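PDB 6NJV: Xcc_CTR_I from Xanthomonas campestris pv. campestris, which is the C-terminal, magnesium-binding part of an OLD-family protein, whose Toprim domain probably cleaves nucleic acid with the help of the bound metal. Local coordinates for residues A[27-32]-A[53-58]; A[47-52]-A[216-221]. All coordinates share one frame; numbering follows the deposited sequence.

Contact 1 of 2, residues A[27-32]-A[53-58]. With MG (magnesium ion), chain E.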
# COMPACT_ATOMS: atom_id res chain seq x y z
N GLU A 27 0.48 -4.44 -3.75
CA GLU A 27 1.48 -5.49 -3.93
C GLU A 27 1.07 -6.80 -3.27
O GLU A 27 1.20 -7.87 -3.88
CB GLU A 27 2.83 -5.03 -3.36
CG GLU A 27 3.66 -4.22 -4.32
CD GLU A 27 4.98 -3.81 -3.72
OE1 GLU A 27 5.58 -2.81 -4.18
OE2 GLU A 27 5.42 -4.49 -2.76
N GLY A 28 0.58 -6.76 -2.03
CA GLY A 28 0.20 -7.99 -1.37
C GLY A 28 -0.98 -7.87 -0.44
O GLY A 28 -1.73 -6.88 -0.49
N ASP A 29 -1.13 -8.86 0.45
CA ASP A 29 -2.35 -9.00 1.25
C ASP A 29 -2.39 -8.05 2.43
O ASP A 29 -3.47 -7.78 2.96
CB ASP A 29 -2.45 -10.43 1.79
CG ASP A 29 -3.10 -11.37 0.80
OD1 ASP A 29 -3.74 -10.87 -0.15
OD2 ASP A 29 -2.95 -12.60 0.99
N ALA A 30 -1.24 -7.57 2.90
CA ALA A 30 -1.24 -6.60 3.97
C ALA A 30 -1.96 -5.32 3.54
O ALA A 30 -2.86 -4.84 4.22
CB ALA A 30 0.19 -6.33 4.41
N GLU A 31 -1.61 -4.79 2.36
CA GLU A 31 -2.29 -3.59 1.86
C GLU A 31 -3.73 -3.88 1.48
O GLU A 31 -4.59 -3.00 1.64
CB GLU A 31 -1.55 -3.03 0.66
CG GLU A 31 -0.06 -2.73 0.90
CD GLU A 31 0.85 -3.98 0.75
OE1 GLU A 31 0.32 -5.09 0.50
OE2 GLU A 31 2.10 -3.84 0.88
N ARG A 32 -4.03 -5.08 0.98
CA ARG A 32 -5.40 -5.42 0.63
C ARG A 32 -6.37 -5.27 1.79
O ARG A 32 -7.57 -5.05 1.56
CB ARG A 32 -5.46 -6.86 0.08
CG ARG A 32 -6.85 -7.27 -0.40
CD ARG A 32 -6.78 -8.27 -1.54
NE ARG A 32 -6.25 -9.55 -1.08
CZ ARG A 32 -6.99 -10.51 -0.51
NH1 ARG A 32 -8.29 -10.33 -0.33
NH2 ARG A 32 -6.42 -11.64 -0.13
N VAL A 53 -9.91 -3.01 -4.17
CA VAL A 53 -8.49 -3.21 -3.89
C VAL A 53 -8.10 -4.55 -4.49
O VAL A 53 -8.64 -5.59 -4.11
CB VAL A 53 -8.20 -3.17 -2.38
CG1 VAL A 53 -6.71 -3.23 -2.16
CG2 VAL A 53 -8.79 -1.92 -1.74
N CYS A 54 -7.15 -4.54 -5.41
CA CYS A 54 -6.72 -5.74 -6.11
C CYS A 54 -5.23 -5.95 -5.86
O CYS A 54 -4.40 -5.14 -6.27
CB CYS A 54 -7.01 -5.62 -7.60
SG CYS A 54 -6.16 -6.89 -8.56
N SER A 55 -4.88 -7.02 -5.15
CA SER A 55 -3.48 -7.35 -4.94
C SER A 55 -2.91 -8.00 -6.20
O SER A 55 -3.52 -8.91 -6.77
CB SER A 55 -3.33 -8.25 -3.72
OG SER A 55 -2.24 -9.15 -3.86
N VAL A 56 -1.76 -7.50 -6.68
CA VAL A 56 -1.13 -8.07 -7.87
C VAL A 56 -0.16 -9.20 -7.52
O VAL A 56 0.38 -9.82 -8.44
CB VAL A 56 -0.40 -6.99 -8.72
CG1 VAL A 56 -1.36 -5.83 -9.07
CG2 VAL A 56 0.88 -6.48 -8.05
N GLY A 57 0.06 -9.47 -6.24
CA GLY A 57 0.84 -10.61 -5.79
C GLY A 57 2.32 -10.47 -6.10
O GLY A 57 2.94 -11.40 -6.63
N GLY A 58 2.89 -9.32 -5.80
CA GLY A 58 4.25 -9.05 -6.22
C GLY A 58 4.41 -7.60 -6.62
O GLY A 58 3.71 -6.74 -6.09
MG MG E . 7.59 -4.01 -2.53
O HOH W 1 6.88 -5.19 -0.85
O HOH W 2 8.92 -4.26 -0.80
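The loop and first helical turn after strand 22-26 pack against the end of strand 51-55 and the glycine loop beyond it, at the metal-binding end of the parallel sheet; Glu27 meets Gly58 here. Gly58 N donates to Glu27 O at 2.9 Å, with a fairly straight N-H...O angle of 159°. The backbone also approaches in the other sense: Glu27 CA lies 3.3 Å from Gly58 O in a CA-H...O contact. Glu27 CG sits beside the same oxygen. Its first torsion sets CG anti to the carbonyl carbon (chi1 -85°), and the chain runs extended from there to the magnesium. Glu27 OE2 binds the magnesium ion at 2.2 Å. Asp82 and two waters are further ligands.

In the Toprim fold a glutamate after the first strand and a pair of aspartates at the end of a later strand form the metal site; here these are Glu27, Asp82 and Asp84, all three magnesium-binding residues of this protein. Glu31 OE1 accepts from Gly28 N at the first turn of helix 29-41; the N-H comes from above the Glu31 carboxylate plane.

Away from the metal, Val53 CG1 packs on Arg32 CA at 3.8 Å. Ser55 CB lies at the edge of the Arg32 guanidinium, near its plane. Asp29 OD1 accepts from both Arg32 NE and Arg32 NH2, and Arg32 NH2 to Asp29 OD1, at 2.8 Å, is a salt bridge. Both nitrogens come from one face of the carboxylate.

Contact 2 of 2, residues A[47-52]-A[216-221]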
# COMPACT_ATOMS: atom_id res chain seq x y z
N ASP A 47 -16.24 0.48 -0.82
CA ASP A 47 -17.32 -0.37 -1.33
C ASP A 47 -18.50 0.47 -1.83
O ASP A 47 -19.03 0.21 -2.91
CB ASP A 47 -17.77 -1.36 -0.27
CG ASP A 47 -16.68 -2.35 0.11
OD1 ASP A 47 -15.69 -2.50 -0.66
OD2 ASP A 47 -16.80 -3.00 1.17
N MET A 48 -18.91 1.48 -1.05
CA MET A 48 -19.99 2.35 -1.50
C MET A 48 -19.64 3.05 -2.81
O MET A 48 -20.51 3.24 -3.68
CB MET A 48 -20.33 3.38 -0.41
CG MET A 48 -20.77 2.76 0.91
SD MET A 48 -22.32 1.94 0.63
CE MET A 48 -23.46 3.33 0.69
N LEU A 49 -18.39 3.45 -2.98
CA LEU A 49 -17.95 4.08 -4.21
C LEU A 49 -17.75 3.10 -5.36
O LEU A 49 -17.51 3.55 -6.49
CB LEU A 49 -16.63 4.81 -3.95
CG LEU A 49 -16.70 6.11 -3.15
CD1 LEU A 49 -15.31 6.65 -2.80
CD2 LEU A 49 -17.49 7.11 -3.95
N GLY A 50 -17.79 1.80 -5.12
CA GLY A 50 -17.52 0.84 -6.18
C GLY A 50 -16.06 0.69 -6.54
O GLY A 50 -15.74 0.47 -7.72
N ILE A 51 -15.16 0.79 -5.56
CA ILE A 51 -13.73 0.69 -5.79
C ILE A 51 -13.22 -0.62 -5.21
O ILE A 51 -13.51 -0.94 -4.05
CB ILE A 51 -12.97 1.89 -5.19
CG1 ILE A 51 -13.24 3.15 -6.01
CG2 ILE A 51 -11.50 1.61 -5.17
CD1 ILE A 51 -13.24 4.41 -5.19
N THR A 52 -12.46 -1.36 -6.01
CA THR A 52 -11.83 -2.60 -5.58
C THR A 52 -10.36 -2.37 -5.25
O THR A 52 -9.64 -1.66 -5.97
CB THR A 52 -11.91 -3.68 -6.67
OG1 THR A 52 -13.25 -3.74 -7.19
CG2 THR A 52 -11.56 -5.03 -6.07
N HIS A 216 -6.74 10.27 -4.71
CA HIS A 216 -6.67 10.33 -6.17
C HIS A 216 -7.76 9.49 -6.81
O HIS A 216 -8.40 9.93 -7.77
CB HIS A 216 -5.29 9.89 -6.66
CG HIS A 216 -5.09 10.06 -8.13
ND1 HIS A 216 -5.72 9.27 -9.07
CD2 HIS A 216 -4.30 10.91 -8.83
CE1 HIS A 216 -5.34 9.63 -10.28
NE2 HIS A 216 -4.49 10.64 -10.16
N ILE A 217 -7.99 8.27 -6.30
CA ILE A 217 -9.05 7.46 -6.87
C ILE A 217 -10.41 8.03 -6.51
O ILE A 217 -11.35 7.97 -7.30
CB ILE A 217 -8.91 5.97 -6.46
CG1 ILE A 217 -9.83 5.09 -7.32
CG2 ILE A 217 -9.21 5.71 -4.99
CD1 ILE A 217 -9.52 5.13 -8.78
N ARG A 218 -10.54 8.57 -5.29
CA ARG A 218 -11.82 9.17 -4.92
C ARG A 218 -12.14 10.35 -5.83
O ARG A 218 -13.27 10.49 -6.31
CB ARG A 218 -11.84 9.59 -3.45
CG ARG A 218 -13.13 10.35 -3.20
CD ARG A 218 -13.23 11.37 -2.07
NE ARG A 218 -12.09 12.13 -1.56
CZ ARG A 218 -11.34 12.90 -2.32
NH1 ARG A 218 -11.64 12.95 -3.59
NH2 ARG A 218 -10.33 13.58 -1.81
N ASP A 219 -11.15 11.21 -6.09
CA ASP A 219 -11.37 12.35 -6.98
C ASP A 219 -11.86 11.89 -8.35
O ASP A 219 -12.81 12.45 -8.90
CB ASP A 219 -10.10 13.17 -7.14
CG ASP A 219 -9.78 13.99 -5.93
OD1 ASP A 219 -10.60 13.98 -5.01
OD2 ASP A 219 -8.70 14.64 -5.86
N ALA A 220 -11.22 10.87 -8.90
CA ALA A 220 -11.54 10.48 -10.27
C ALA A 220 -12.95 9.92 -10.38
O ALA A 220 -13.62 10.13 -11.39
CB ALA A 220 -10.51 9.47 -10.76
N ILE A 221 -13.42 9.24 -9.33
CA ILE A 221 -14.80 8.75 -9.34
C ILE A 221 -15.78 9.91 -9.17
O ILE A 221 -16.79 10.00 -9.88
CB ILE A 221 -14.98 7.69 -8.24
CG1 ILE A 221 -13.86 6.64 -8.30
CG2 ILE A 221 -16.33 7.02 -8.36
CD1 ILE A 221 -13.93 5.70 -9.47
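A helix-on-sheet contact of the Toprim-like alpha/beta domain joins Ile51, at the start of edge strand 51-55, to Ile217 and Ile221 on the C-terminal helix 208-225. The two helix residues are four apart, so they sit one turn apart on the same face. Ile51 directs its CD1 at both. Ile51 CD1 lies 3.9 Å from Ile221 CG1 and 4.1 Å from Ile217 CG1. In each pair the two side chains run antiparallel and overlap alongside, not end to end. Ile217 places its CG1 anti to the backbone N (chi1 -167°), which brings that carbon against both CG1 and CD1 of Ile51.

The chain enters the strand through a Schellman motif that ends helix 46-49. Gly50 carries the positive phi of 76°, and its N bonds back to Asp47 O. Leu49, the last residue of that short helix, also points its CB toward helix 208-225. No hydrogen bond crosses the interface. Ile24 of the adjacent strand 22-26 and Val78 of the next, 77-82, also touch Ile217. At the margin, Leu49 CD1 touches the aliphatic part of Arg218 at CG, 4.3 Å away. Ile221 CG2 rests 4.1 Å from Leu49 O.

From the N terminus, strand 22-26 leads into 27-32, the first half of contact 1. The chain then runs through helix 29-41 and helix 46-49, turns at Gly50 and enters strand 51-55. Contact 1 closes this short loop at the far end of the strand, with 20 residues between its segments. Contact 2 starts inside that loop, at 47-52, and closes a much longer one, with 163 residues between its segments, at helix 208-225. The two loops therefore cross. Their centres lie about 17 Å apart, and strand 51-55 serves both: its beginning meets the C-terminal helix, and its end, with the loop after it, meets the segment from Glu27 into the first turn of helix 29-41.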